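Local structure of lysine cyclodeaminase (Streptomyces pristinaespiralis, 5YU3) at residues A[236-241]-A[266-271]; A[259-264]-A[298-303]. The protein catalyses the cyclising deamination of L-lysine with bound NAD, giving L-pipecolate and ammonia, and probably also converts L-ornithine to L-proline. All coordinates share one frame; numbering follows the deposited sequence.

Following the chain from the N terminus, the first segment met is the loop 236-241, after strand 229-232 of the parallel sheet. The chain then runs through helix 245-250 and strand 252-255 into helix 258-264, and residues 266-271 return to 236-241 to close contact 1. Contact 2 starts inside that loop, at 259-264, and closes only at 298-303, beyond helix 279-284. The two closures therefore cross, with only Gly265 between 259-264 and 266-271. They also touch: the Asp300 carboxylate receives the backbone N-H groups at the start of 266-271. Together they join the loop after strand 229-232, helix 258-264 and the end of strand 297-300; both contacts reach NAD, and contact 2 also the sodium ion and the bound proline.

Contact 1. Residues A[236-241]-A[266-271]; sequences DLVGKT and ECQQLS. With NAD (nicotinamide-adenine-dinucleotide), chain F.
Gln268 reaches out of the short 3-10 turn at 266-269 and grips the type II beta turn Leu237-Lys240 with both ends of its amide. Its CB points toward that turn, and CG, anti to the carbonyl carbon (chi1 -71°), packs on Arg263 O at 3.2 Å. CD lies 3.8 Å from Gly239 N. Beyond it the group divides: OE1 accepts Gly239 N at 2.8 Å, the donor lying in the carbonyl plane on a lone pair with an N-H...O angle of 156°. NE2 gives a less straight bond to Lys240 O at 3.1 Å, approaching from above the plane of the Lys240 carbonyl, and also bonds to Gly265 O. With OE1 and NE2 both engaged, the rotation of the amide is fixed. Were Gln268 cut back to alanine, Gly239 N and Lys240 O would probably lose these mates and the turn would be freer to shift.

Next to the amide, Thr241 turns its side chain to the 3-10 turn. Its CG2 lies on Gln268 NE2, while CB meets Glu266 OE1 and Gln269 NE2, each at 3.7 Å. Those polar ends are held mainly by the chain beyond Thr241, Glu266 by Glu242 N and Leu243 N and Gln269 by Leu243 O. On the far side of the loop, Asp236 OD1 accepts the NAD ribose hydroxyl O3D at 2.9 Å and, on its syn side, forms a salt bridge with Lys240 NZ at 2.7 Å. Thr209 O and Val211 O also hold NZ. Lys240 ends the turn that Gln268 grips, and Asp236 directly precedes it; both line the NAD pocket. The contact joins the loop after strand 229-232 to the one after helix 258-264, with helix 245-250 against Glu266 and Gln269 and strand 252-255 against Cys267.

Contact 2. Residues A[259-264]-A[298-303]; sequences EQALRE and VFDSTG. With NA (sodium ion), chain E; NAD (nicotinamide-adenine-dinucleotide), chain F; PRO (proline), chain G.
Gln260 extends from helix 258-264 to the active-site end of strand 297-300, where its NE2 donates to Thr302 OG1 at 3.1 Å. The bond is nearly straight, at 166°, and lies in the amide plane; Gly303 O takes a second, weak bond from the same NE2. Thr302 OG1 stands between the backbone N and the carbonyl carbon (chi1 63°), which turns it toward the amide N-H of Gln260, while Asp256 OD1 bonds it as well.

One residue further on, Ala261 packs its methyl CB against the carboxylate, 3.3 Å from Asp300 OD2. That oxygen is bonded to Cys267 N, whereas OD1 binds the sodium ion at 2.8 Å alongside the backbone oxygens of Ser301, Ala232 and Gly234. Thr302 CG2 packs 3.9 Å from Ala261 CA, but the fit slackens toward Glu264, where that methyl comes no nearer than 4.4 Å to Glu264 C. On the outer side of the helix Glu259 is exposed and Leu262 faces away.

Past the strand end, Ser301 OG accepts the nicotinamide N7N at 3.2 Å. A side chain at Gly303 would probably run into the bound proline's OXT. Arg49, a proline-pocket residue, pairs with Glu264 and bonds Thr302 O, bridging the two segments. The helix thus packs beside the end of strand 297-300, which runs between strands 229-232 and 252-255 in the parallel sheet.

Contact 1. Residues A[236-241]-A[266-271]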
ATOM      1  N   ASP A 236       7.913  12.410   9.787  1.00 19.05           N
ATOM      2  CA  ASP A 236       6.577  11.826   9.797  1.00 21.71           C
ATOM      3  C   ASP A 236       5.565  12.751   9.128  1.00 22.63           C
ATOM      4  O   ASP A 236       5.226  12.555   7.955  1.00 22.18           O
ATOM      5  CB  ASP A 236       6.161  11.466  11.230  1.00 19.75           C
ATOM      6  CG  ASP A 236       6.457  12.578  12.243  1.00 21.86           C
ATOM      7  OD1 ASP A 236       7.304  12.356  13.141  1.00 21.09           O
ATOM      8  OD2 ASP A 236       5.816  13.650  12.171  1.00 22.20           O
ATOM      9  N   LEU A 237       5.078  13.749   9.857  1.00 19.31           N
ATOM     10  CA  LEU A 237       4.067  14.658   9.341  1.00 22.43           C
ATOM     11  C   LEU A 237       4.707  15.841   8.630  1.00 23.60           C
ATOM     12  O   LEU A 237       5.794  16.300   8.992  1.00 21.50           O
ATOM     13  CB  LEU A 237       3.175  15.167  10.473  1.00 21.72           C
ATOM     14  CG  LEU A 237       2.413  14.102  11.261  1.00 24.72           C
ATOM     15  CD1 LEU A 237       1.898  14.668  12.578  1.00 24.88           C
ATOM     16  CD2 LEU A 237       1.255  13.558  10.430  1.00 29.66           C
ATOM     17  N   VAL A 238       4.022  16.333   7.598  1.00 25.29           N
ATOM     18  CA  VAL A 238       4.419  17.603   7.011  1.00 20.38           C
ATOM     19  C   VAL A 238       4.386  18.662   8.102  1.00 20.80           C
ATOM     20  O   VAL A 238       3.439  18.725   8.896  1.00 20.99           O
ATOM     21  CB  VAL A 238       3.503  17.959   5.830  1.00 26.00           C
ATOM     22  CG1 VAL A 238       3.719  19.405   5.404  1.00 25.06           C
ATOM     23  CG2 VAL A 238       3.756  17.012   4.667  1.00 24.80           C
ATOM     24  N   GLY A 239       5.444  19.476   8.172  1.00 19.51           N
ATOM     25  CA  GLY A 239       5.565  20.512   9.178  1.00 20.38           C
ATOM     26  C   GLY A 239       6.375  20.109  10.398  1.00 22.90           C
ATOM     27  O   GLY A 239       6.617  20.953  11.269  1.00 23.89           O
ATOM     28  N   LYS A 240       6.778  18.847  10.489  1.00 20.28           N
ATOM     29  CA  LYS A 240       7.646  18.373  11.559  1.00 19.15           C
ATOM     30  C   LYS A 240       9.086  18.520  11.102  1.00 16.81           C
ATOM     31  O   LYS A 240       9.464  17.986  10.055  1.00 17.84           O
ATOM     32  CB  LYS A 240       7.344  16.912  11.907  1.00 19.50           C
ATOM     33  CG  LYS A 240       8.258  16.323  12.991  1.00 18.65           C
ATOM     34  CD  LYS A 240       9.136  15.195  12.453  1.00 20.57           C
ATOM     35  CE  LYS A 240       9.913  14.505  13.591  1.00 20.24           C
ATOM     36  NZ  LYS A 240       8.990  13.872  14.596  1.00 18.62           N
ATOM     37  N   THR A 241       9.877  19.271  11.869  1.00 17.72           N
ATOM     38  CA  THR A 241      11.308  19.385  11.643  1.00 15.32           C
ATOM     39  C   THR A 241      12.018  19.289  12.985  1.00 16.73           C
ATOM     40  O   THR A 241      11.406  19.437  14.050  1.00 17.50           O
ATOM     41  CB  THR A 241      11.682  20.712  10.967  1.00 20.95           C
ATOM     42  OG1 THR A 241      11.198  21.792  11.775  1.00 20.18           O
ATOM     43  CG2 THR A 241      11.077  20.809   9.561  1.00 21.81           C
ATOM     44  N   GLU A 266      14.071  17.691   6.787  1.00 16.64           N
ATOM     45  CA  GLU A 266      14.577  19.016   7.141  1.00 19.37           C
ATOM     46  C   GLU A 266      14.552  19.947   5.940  1.00 19.23           C
ATOM     47  O   GLU A 266      14.468  21.173   6.103  1.00 19.65           O
ATOM     48  CB  GLU A 266      16.007  18.932   7.682  1.00 16.65           C
ATOM     49  CG  GLU A 266      16.151  18.240   9.025  1.00 16.96           C
ATOM     50  CD  GLU A 266      15.291  18.881  10.087  1.00 19.41           C
ATOM     51  OE1 GLU A 266      15.274  20.121  10.159  1.00 19.02           O
ATOM     52  OE2 GLU A 266      14.606  18.152  10.835  1.00 21.80           O
ATOM     53  N   CYS A 267      14.631  19.390   4.728  1.00 18.26           N
ATOM     54  CA  CYS A 267      14.651  20.220   3.528  1.00 17.82           C
ATOM     55  C   CYS A 267      13.336  20.956   3.304  1.00 21.23           C
ATOM     56  O   CYS A 267      13.277  21.841   2.437  1.00 20.13           O
ATOM     57  CB  CYS A 267      15.016  19.355   2.316  1.00 15.74           C
ATOM     58  SG  CYS A 267      16.773  18.909   2.290  1.00 19.30           S
ATOM     59  N   GLN A 268      12.291  20.638   4.078  1.00 18.55           N
ATOM     60  CA  GLN A 268      11.117  21.503   4.115  1.00 18.88           C
ATOM     61  C   GLN A 268      11.495  22.946   4.384  1.00 21.88           C
ATOM     62  O   GLN A 268      10.796  23.861   3.940  1.00 22.34           O
ATOM     63  CB  GLN A 268      10.152  21.076   5.214  1.00 18.37           C
ATOM     64  CG  GLN A 268       9.431  19.805   4.969  1.00 19.19           C
ATOM     65  CD  GLN A 268       8.663  19.425   6.196  1.00 22.53           C
ATOM     66  OE1 GLN A 268       7.544  19.897   6.407  1.00 21.32           O
ATOM     67  NE2 GLN A 268       9.278  18.603   7.048  1.00 17.35           N
ATOM     68  N   GLN A 269      12.573  23.166   5.138  1.00 17.89           N
ATOM     69  CA  GLN A 269      12.983  24.509   5.528  1.00 21.24           C
ATOM     70  C   GLN A 269      13.841  25.197   4.480  1.00 24.80           C
ATOM     71  O   GLN A 269      14.122  26.391   4.626  1.00 23.75           O
ATOM     72  CB  GLN A 269      13.771  24.474   6.846  1.00 20.51           C
ATOM     73  CG  GLN A 269      13.093  23.729   7.982  1.00 20.00           C
ATOM     74  CD  GLN A 269      13.731  24.030   9.323  1.00 24.15           C
ATOM     75  OE1 GLN A 269      13.679  25.163   9.806  1.00 22.23           O
ATOM     76  NE2 GLN A 269      14.343  23.016   9.934  1.00 21.29           N
ATOM     77  N   LEU A 270      14.273  24.484   3.448  1.00 21.26           N
ATOM     78  CA  LEU A 270      15.295  24.976   2.540  1.00 23.27           C
ATOM     79  C   LEU A 270      14.719  25.239   1.158  1.00 24.68           C
ATOM     80  O   LEU A 270      13.793  24.557   0.711  1.00 23.89           O
ATOM     81  CB  LEU A 270      16.445  23.977   2.409  1.00 23.57           C
ATOM     82  CG  LEU A 270      17.299  23.742   3.651  1.00 27.50           C
ATOM     83  CD1 LEU A 270      18.371  22.731   3.342  1.00 24.18           C
ATOM     84  CD2 LEU A 270      17.900  25.065   4.133  1.00 29.54           C
ATOM     85  N   SER A 271      15.284  26.237   0.487  1.00 26.45           N
ATOM     86  CA  SER A 271      15.009  26.410  -0.928  1.00 25.89           C
ATOM     87  C   SER A 271      15.594  25.231  -1.690  1.00 23.39           C
ATOM     88  O   SER A 271      16.691  24.758  -1.381  1.00 24.93           O
ATOM     89  CB  SER A 271      15.601  27.718  -1.442  1.00 27.57           C
ATOM     90  OG  SER A 271      15.370  27.832  -2.832  1.00 30.79           O
TER
HETATM   91  PA  NAD F 402      10.070   6.534  19.572  1.00 17.23           P
HETATM   92  O1A NAD F 402       8.707   6.948  20.030  1.00 14.49           O
HETATM   93  O2A NAD F 402      10.603   5.161  19.931  1.00 17.31           O
HETATM   94  O5B NAD F 402      11.138   7.580  20.169  1.00 16.86           O
HETATM   95  C5B NAD F 402      10.975   8.983  19.929  1.00 15.14           C
HETATM   96  C4B NAD F 402      11.547   9.696  21.145  1.00 18.06           C
HETATM   97  O4B NAD F 402      11.579  11.103  20.895  1.00 17.93           O
HETATM   98  C3B NAD F 402      10.665   9.505  22.382  1.00 16.62           C
HETATM   99  O3B NAD F 402      11.423   8.878  23.440  1.00 19.53           O
HETATM  100  C2B NAD F 402      10.251  10.918  22.759  1.00 17.75           C
HETATM  101  O2B NAD F 402      10.171  11.145  24.163  1.00 20.57           O
HETATM  102  C1B NAD F 402      11.368  11.737  22.152  1.00 18.05           C
HETATM  103  N9A NAD F 402      11.086  13.168  21.911  1.00 17.83           N
HETATM  104  C8A NAD F 402       9.927  13.746  21.519  1.00 19.93           C
HETATM  105  N7A NAD F 402      10.094  15.101  21.387  1.00 17.46           N
HETATM  106  C5A NAD F 402      11.383  15.376  21.697  1.00 17.36           C
HETATM  107  C6A NAD F 402      12.241  16.573  21.777  1.00 17.08           C
HETATM  108  N6A NAD F 402      11.752  17.800  21.478  1.00 19.49           N
HETATM  109  N1A NAD F 402      13.534  16.397  22.130  1.00 18.69           N
HETATM  110  C2A NAD F 402      14.064  15.197  22.433  1.00 19.09           C
HETATM  111  N3A NAD F 402      13.341  14.066  22.399  1.00 17.27           N
HETATM  112  C4A NAD F 402      12.027  14.099  22.040  1.00 18.51           C
HETATM  113  O3  NAD F 402      10.102   6.713  17.957  1.00 15.95           O
HETATM  114  PN  NAD F 402      11.251   6.238  16.950  1.00 15.48           P
HETATM  115  O1N NAD F 402      12.588   6.386  17.639  1.00 15.26           O
HETATM  116  O2N NAD F 402      10.837   4.904  16.367  1.00 14.77           O
HETATM  117  O5D NAD F 402      11.119   7.316  15.757  1.00 15.95           O
HETATM  118  C5D NAD F 402      11.609   8.646  15.933  1.00 17.58           C
HETATM  119  C4D NAD F 402      11.438   9.412  14.622  1.00 13.84           C
HETATM  120  O4D NAD F 402      12.144   8.748  13.574  1.00 15.61           O
HETATM  121  C3D NAD F 402       9.986   9.464  14.177  1.00 17.91           C
HETATM  122  O3D NAD F 402       9.737  10.748  13.565  1.00 17.09           O
HETATM  123  C2D NAD F 402       9.916   8.404  13.100  1.00 15.50           C
HETATM  124  O2D NAD F 402       8.813   8.586  12.202  1.00 16.79           O
HETATM  125  C1D NAD F 402      11.271   8.606  12.452  1.00 16.39           C
HETATM  126  N1N NAD F 402      11.728   7.507  11.611  1.00 15.63           N
HETATM  127  C2N NAD F 402      12.481   7.810  10.546  1.00 16.08           C
HETATM  128  C3N NAD F 402      12.951   6.819   9.696  1.00 16.30           C
HETATM  129  C7N NAD F 402      13.801   7.210   8.533  1.00 16.72           C
HETATM  130  O7N NAD F 402      14.035   6.409   7.651  1.00 15.43           O
HETATM  131  N7N NAD F 402      14.330   8.445   8.519  1.00 14.79           N
HETATM  132  C4N NAD F 402      12.670   5.477   9.973  1.00 17.82           C
HETATM  133  C5N NAD F 402      11.910   5.194  11.106  1.00 15.91           C
HETATM  134  C6N NAD F 402      11.452   6.228  11.925  1.00 16.73           C

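Contact 2. Residues A[259-264]-A[298-303]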
ATOM      1  N   GLU A 259      13.044  14.733  -3.420  1.00 16.77           N
ATOM      2  CA  GLU A 259      11.645  15.143  -3.480  1.00 19.45           C
ATOM      3  C   GLU A 259      10.937  14.860  -2.163  1.00 17.82           C
ATOM      4  O   GLU A 259      10.175  15.695  -1.664  1.00 18.56           O
ATOM      5  CB  GLU A 259      10.930  14.447  -4.638  1.00 20.29           C
ATOM      6  CG  GLU A 259       9.502  14.931  -4.829  1.00 28.53           C
ATOM      7  CD  GLU A 259       8.849  14.417  -6.108  1.00 37.02           C
ATOM      8  OE1 GLU A 259       9.256  13.352  -6.607  1.00 34.55           O
ATOM      9  OE2 GLU A 259       7.919  15.086  -6.611  1.00 42.96           O
ATOM     10  N   GLN A 260      11.187  13.691  -1.574  1.00 16.80           N
ATOM     11  CA  GLN A 260      10.578  13.370  -0.286  1.00 16.10           C
ATOM     12  C   GLN A 260      11.074  14.292   0.821  1.00 17.55           C
ATOM     13  O   GLN A 260      10.303  14.682   1.707  1.00 17.97           O
ATOM     14  CB  GLN A 260      10.895  11.927   0.071  1.00 18.68           C
ATOM     15  CG  GLN A 260       9.855  11.247   0.893  1.00 27.69           C
ATOM     16  CD  GLN A 260       9.951   9.762   0.715  1.00 30.19           C
ATOM     17  OE1 GLN A 260       9.225   9.171  -0.084  1.00 34.23           O
ATOM     18  NE2 GLN A 260      10.889   9.144   1.428  1.00 22.27           N
ATOM     19  N   ALA A 261      12.371  14.610   0.808  1.00 15.24           N
ATOM     20  CA  ALA A 261      12.946  15.443   1.858  1.00 15.47           C
ATOM     21  C   ALA A 261      12.410  16.867   1.788  1.00 17.12           C
ATOM     22  O   ALA A 261      12.206  17.510   2.822  1.00 15.62           O
ATOM     23  CB  ALA A 261      14.469  15.441   1.746  1.00 14.05           C
ATOM     24  N   LEU A 262      12.171  17.376   0.577  1.00 16.23           N
ATOM     25  CA  LEU A 262      11.611  18.716   0.455  1.00 17.75           C
ATOM     26  C   LEU A 262      10.203  18.775   1.025  1.00 18.91           C
ATOM     27  O   LEU A 262       9.755  19.842   1.467  1.00 19.70           O
ATOM     28  CB  LEU A 262      11.623  19.149  -1.013  1.00 16.82           C
ATOM     29  CG  LEU A 262      13.000  19.598  -1.515  1.00 17.59           C
ATOM     30  CD1 LEU A 262      13.051  19.612  -3.033  1.00 21.97           C
ATOM     31  CD2 LEU A 262      13.328  20.992  -0.955  1.00 19.90           C
ATOM     32  N   ARG A 263       9.498  17.639   1.036  1.00 19.76           N
ATOM     33  CA  ARG A 263       8.134  17.555   1.547  1.00 20.20           C
ATOM     34  C   ARG A 263       8.075  17.214   3.032  1.00 20.61           C
ATOM     35  O   ARG A 263       7.249  17.784   3.754  1.00 20.88           O
ATOM     36  CB  ARG A 263       7.337  16.512   0.748  1.00 22.36           C
ATOM     37  CG  ARG A 263       5.834  16.474   1.063  1.00 28.88           C
ATOM     38  CD  ARG A 263       5.093  15.483   0.165  1.00 29.40           C
ATOM     39  NE  ARG A 263       5.343  14.096   0.563  1.00 35.54           N
ATOM     40  CZ  ARG A 263       4.783  13.034  -0.013  1.00 42.73           C
ATOM     41  NH1 ARG A 263       3.938  13.192  -1.028  1.00 41.20           N
ATOM     42  NH2 ARG A 263       5.066  11.808   0.428  1.00 34.90           N
ATOM     43  N   GLU A 264       8.926  16.282   3.503  1.00 17.47           N
ATOM     44  CA  GLU A 264       8.797  15.723   4.848  1.00 17.99           C
ATOM     45  C   GLU A 264      10.076  15.723   5.673  1.00 20.24           C
ATOM     46  O   GLU A 264      10.027  15.323   6.844  1.00 23.13           O
ATOM     47  CB  GLU A 264       8.286  14.274   4.785  1.00 24.52           C
ATOM     48  CG  GLU A 264       6.871  14.121   4.278  1.00 31.25           C
ATOM     49  CD  GLU A 264       6.635  12.749   3.664  1.00 35.64           C
ATOM     50  OE1 GLU A 264       7.185  11.752   4.188  1.00 32.73           O
ATOM     51  OE2 GLU A 264       5.898  12.665   2.665  1.00 41.46           O
ATOM     52  N   VAL A 298      24.777  17.785   7.054  1.00 16.19           N
ATOM     53  CA  VAL A 298      23.514  17.213   7.504  1.00 16.26           C
ATOM     54  C   VAL A 298      23.085  16.173   6.483  1.00 17.45           C
ATOM     55  O   VAL A 298      23.034  16.466   5.284  1.00 15.37           O
ATOM     56  CB  VAL A 298      22.410  18.273   7.658  1.00 17.96           C
ATOM     57  CG1 VAL A 298      21.058  17.589   7.898  1.00 16.62           C
ATOM     58  CG2 VAL A 298      22.749  19.234   8.786  1.00 16.47           C
ATOM     59  N   PHE A 299      22.782  14.967   6.961  1.00 13.70           N
ATOM     60  CA  PHE A 299      22.123  13.936   6.161  1.00 14.23           C
ATOM     61  C   PHE A 299      20.648  14.004   6.524  1.00 16.08           C
ATOM     62  O   PHE A 299      20.269  13.703   7.663  1.00 13.44           O
ATOM     63  CB  PHE A 299      22.713  12.552   6.443  1.00 13.78           C
ATOM     64  CG  PHE A 299      21.874  11.389   5.925  1.00 14.01           C
ATOM     65  CD1 PHE A 299      21.320  11.416   4.648  1.00 16.73           C
ATOM     66  CD2 PHE A 299      21.671  10.262   6.716  1.00 15.32           C
ATOM     67  CE1 PHE A 299      20.558  10.341   4.163  1.00 16.71           C
ATOM     68  CE2 PHE A 299      20.926   9.175   6.245  1.00 15.12           C
ATOM     69  CZ  PHE A 299      20.357   9.216   4.959  1.00 15.04           C
ATOM     70  N   ASP A 300      19.832  14.449   5.571  1.00 15.29           N
ATOM     71  CA  ASP A 300      18.387  14.564   5.749  1.00 15.40           C
ATOM     72  C   ASP A 300      17.756  13.226   5.384  1.00 16.41           C
ATOM     73  O   ASP A 300      17.582  12.912   4.204  1.00 15.47           O
ATOM     74  CB  ASP A 300      17.830  15.692   4.887  1.00 15.28           C
ATOM     75  CG  ASP A 300      16.407  16.053   5.255  1.00 18.16           C
ATOM     76  OD1 ASP A 300      15.926  15.591   6.315  1.00 17.14           O
ATOM     77  OD2 ASP A 300      15.772  16.828   4.499  1.00 16.83           O
ATOM     78  N   SER A 301      17.419  12.437   6.407  1.00 14.95           N
ATOM     79  CA  SER A 301      16.931  11.073   6.244  1.00 14.73           C
ATOM     80  C   SER A 301      15.414  11.065   6.386  1.00 13.65           C
ATOM     81  O   SER A 301      14.870  11.556   7.387  1.00 16.48           O
ATOM     82  CB  SER A 301      17.575  10.142   7.277  1.00 15.61           C
ATOM     83  OG  SER A 301      17.134   8.797   7.119  1.00 17.33           O
ATOM     84  N   THR A 302      14.732  10.527   5.376  1.00 15.75           N
ATOM     85  CA  THR A 302      13.294  10.321   5.432  1.00 14.58           C
ATOM     86  C   THR A 302      12.900   8.863   5.297  1.00 17.25           C
ATOM     87  O   THR A 302      11.781   8.509   5.693  1.00 17.32           O
ATOM     88  CB  THR A 302      12.579  11.122   4.327  1.00 17.24           C
ATOM     89  OG1 THR A 302      13.007  10.650   3.040  1.00 17.56           O
ATOM     90  CG2 THR A 302      12.903  12.608   4.466  1.00 18.27           C
ATOM     91  N   GLY A 303      13.792   8.016   4.778  1.00 16.36           N
ATOM     92  CA  GLY A 303      13.502   6.611   4.536  1.00 17.72           C
ATOM     93  C   GLY A 303      12.819   6.438   3.196  1.00 17.12           C
ATOM     94  O   GLY A 303      11.935   7.225   2.846  1.00 19.78           O
TER
HETATM   95 NA    NA E 401      14.676  14.085   8.327  1.00 17.26          NA
HETATM   96  PA  NAD F 402      10.070   6.534  19.572  1.00 17.23           P
HETATM   97  O1A NAD F 402       8.707   6.948  20.030  1.00 14.49           O
HETATM   98  O2A NAD F 402      10.603   5.161  19.931  1.00 17.31           O
HETATM   99  O5B NAD F 402      11.138   7.580  20.169  1.00 16.86           O
HETATM  100  C5B NAD F 402      10.975   8.983  19.929  1.00 15.14           C
HETATM  101  C4B NAD F 402      11.547   9.696  21.145  1.00 18.06           C
HETATM  102  O4B NAD F 402      11.579  11.103  20.895  1.00 17.93           O
HETATM  103  C3B NAD F 402      10.665   9.505  22.382  1.00 16.62           C
HETATM  104  O3B NAD F 402      11.423   8.878  23.440  1.00 19.53           O
HETATM  105  C2B NAD F 402      10.251  10.918  22.759  1.00 17.75           C
HETATM  106  O2B NAD F 402      10.171  11.145  24.163  1.00 20.57           O
HETATM  107  C1B NAD F 402      11.368  11.737  22.152  1.00 18.05           C
HETATM  108  N9A NAD F 402      11.086  13.168  21.911  1.00 17.83           N
HETATM  109  C8A NAD F 402       9.927  13.746  21.519  1.00 19.93           C
HETATM  110  N7A NAD F 402      10.094  15.101  21.387  1.00 17.46           N
HETATM  111  C5A NAD F 402      11.383  15.376  21.697  1.00 17.36           C
HETATM  112  C6A NAD F 402      12.241  16.573  21.777  1.00 17.08           C
HETATM  113  N6A NAD F 402      11.752  17.800  21.478  1.00 19.49           N
HETATM  114  N1A NAD F 402      13.534  16.397  22.130  1.00 18.69           N
HETATM  115  C2A NAD F 402      14.064  15.197  22.433  1.00 19.09           C
HETATM  116  N3A NAD F 402      13.341  14.066  22.399  1.00 17.27           N
HETATM  117  C4A NAD F 402      12.027  14.099  22.040  1.00 18.51           C
HETATM  118  O3  NAD F 402      10.102   6.713  17.957  1.00 15.95           O
HETATM  119  PN  NAD F 402      11.251   6.238  16.950  1.00 15.48           P
HETATM  120  O1N NAD F 402      12.588   6.386  17.639  1.00 15.26           O
HETATM  121  O2N NAD F 402      10.837   4.904  16.367  1.00 14.77           O
HETATM  122  O5D NAD F 402      11.119   7.316  15.757  1.00 15.95           O
HETATM  123  C5D NAD F 402      11.609   8.646  15.933  1.00 17.58           C
HETATM  124  C4D NAD F 402      11.438   9.412  14.622  1.00 13.84           C
HETATM  125  O4D NAD F 402      12.144   8.748  13.574  1.00 15.61           O
HETATM  126  C3D NAD F 402       9.986   9.464  14.177  1.00 17.91           C
HETATM  127  O3D NAD F 402       9.737  10.748  13.565  1.00 17.09           O
HETATM  128  C2D NAD F 402       9.916   8.404  13.100  1.00 15.50           C
HETATM  129  O2D NAD F 402       8.813   8.586  12.202  1.00 16.79           O
HETATM  130  C1D NAD F 402      11.271   8.606  12.452  1.00 16.39           C
HETATM  131  N1N NAD F 402      11.728   7.507  11.611  1.00 15.63           N
HETATM  132  C2N NAD F 402      12.481   7.810  10.546  1.00 16.08           C
HETATM  133  C3N NAD F 402      12.951   6.819   9.696  1.00 16.30           C
HETATM  134  C7N NAD F 402      13.801   7.210   8.533  1.00 16.72           C
HETATM  135  O7N NAD F 402      14.035   6.409   7.651  1.00 15.43           O
HETATM  136  N7N NAD F 402      14.330   8.445   8.519  1.00 14.79           N
HETATM  137  C4N NAD F 402      12.670   5.477   9.973  1.00 17.82           C
HETATM  138  C5N NAD F 402      11.910   5.194  11.106  1.00 15.91           C
HETATM  139  C6N NAD F 402      11.452   6.228  11.925  1.00 16.73           C
HETATM  140  N   PRO G 403       9.424   7.168   7.872  1.00 27.81           N
HETATM  141  CA  PRO G 403       9.404   5.679   8.332  1.00 32.93           C
HETATM  142  C   PRO G 403       9.987   4.762   7.221  1.00 24.76           C
HETATM  143  O   PRO G 403       9.697   3.562   7.370  1.00 24.80           O
HETATM  144  CB  PRO G 403       8.167   5.467   8.576  1.00 27.65           C
HETATM  145  CG  PRO G 403       7.665   6.869   9.202  1.00 30.30           C
HETATM  146  CD  PRO G 403       8.577   7.748   8.932  1.00 26.46           C
HETATM  147  OXT PRO G 403      10.736   5.170   6.263  1.00 20.56           O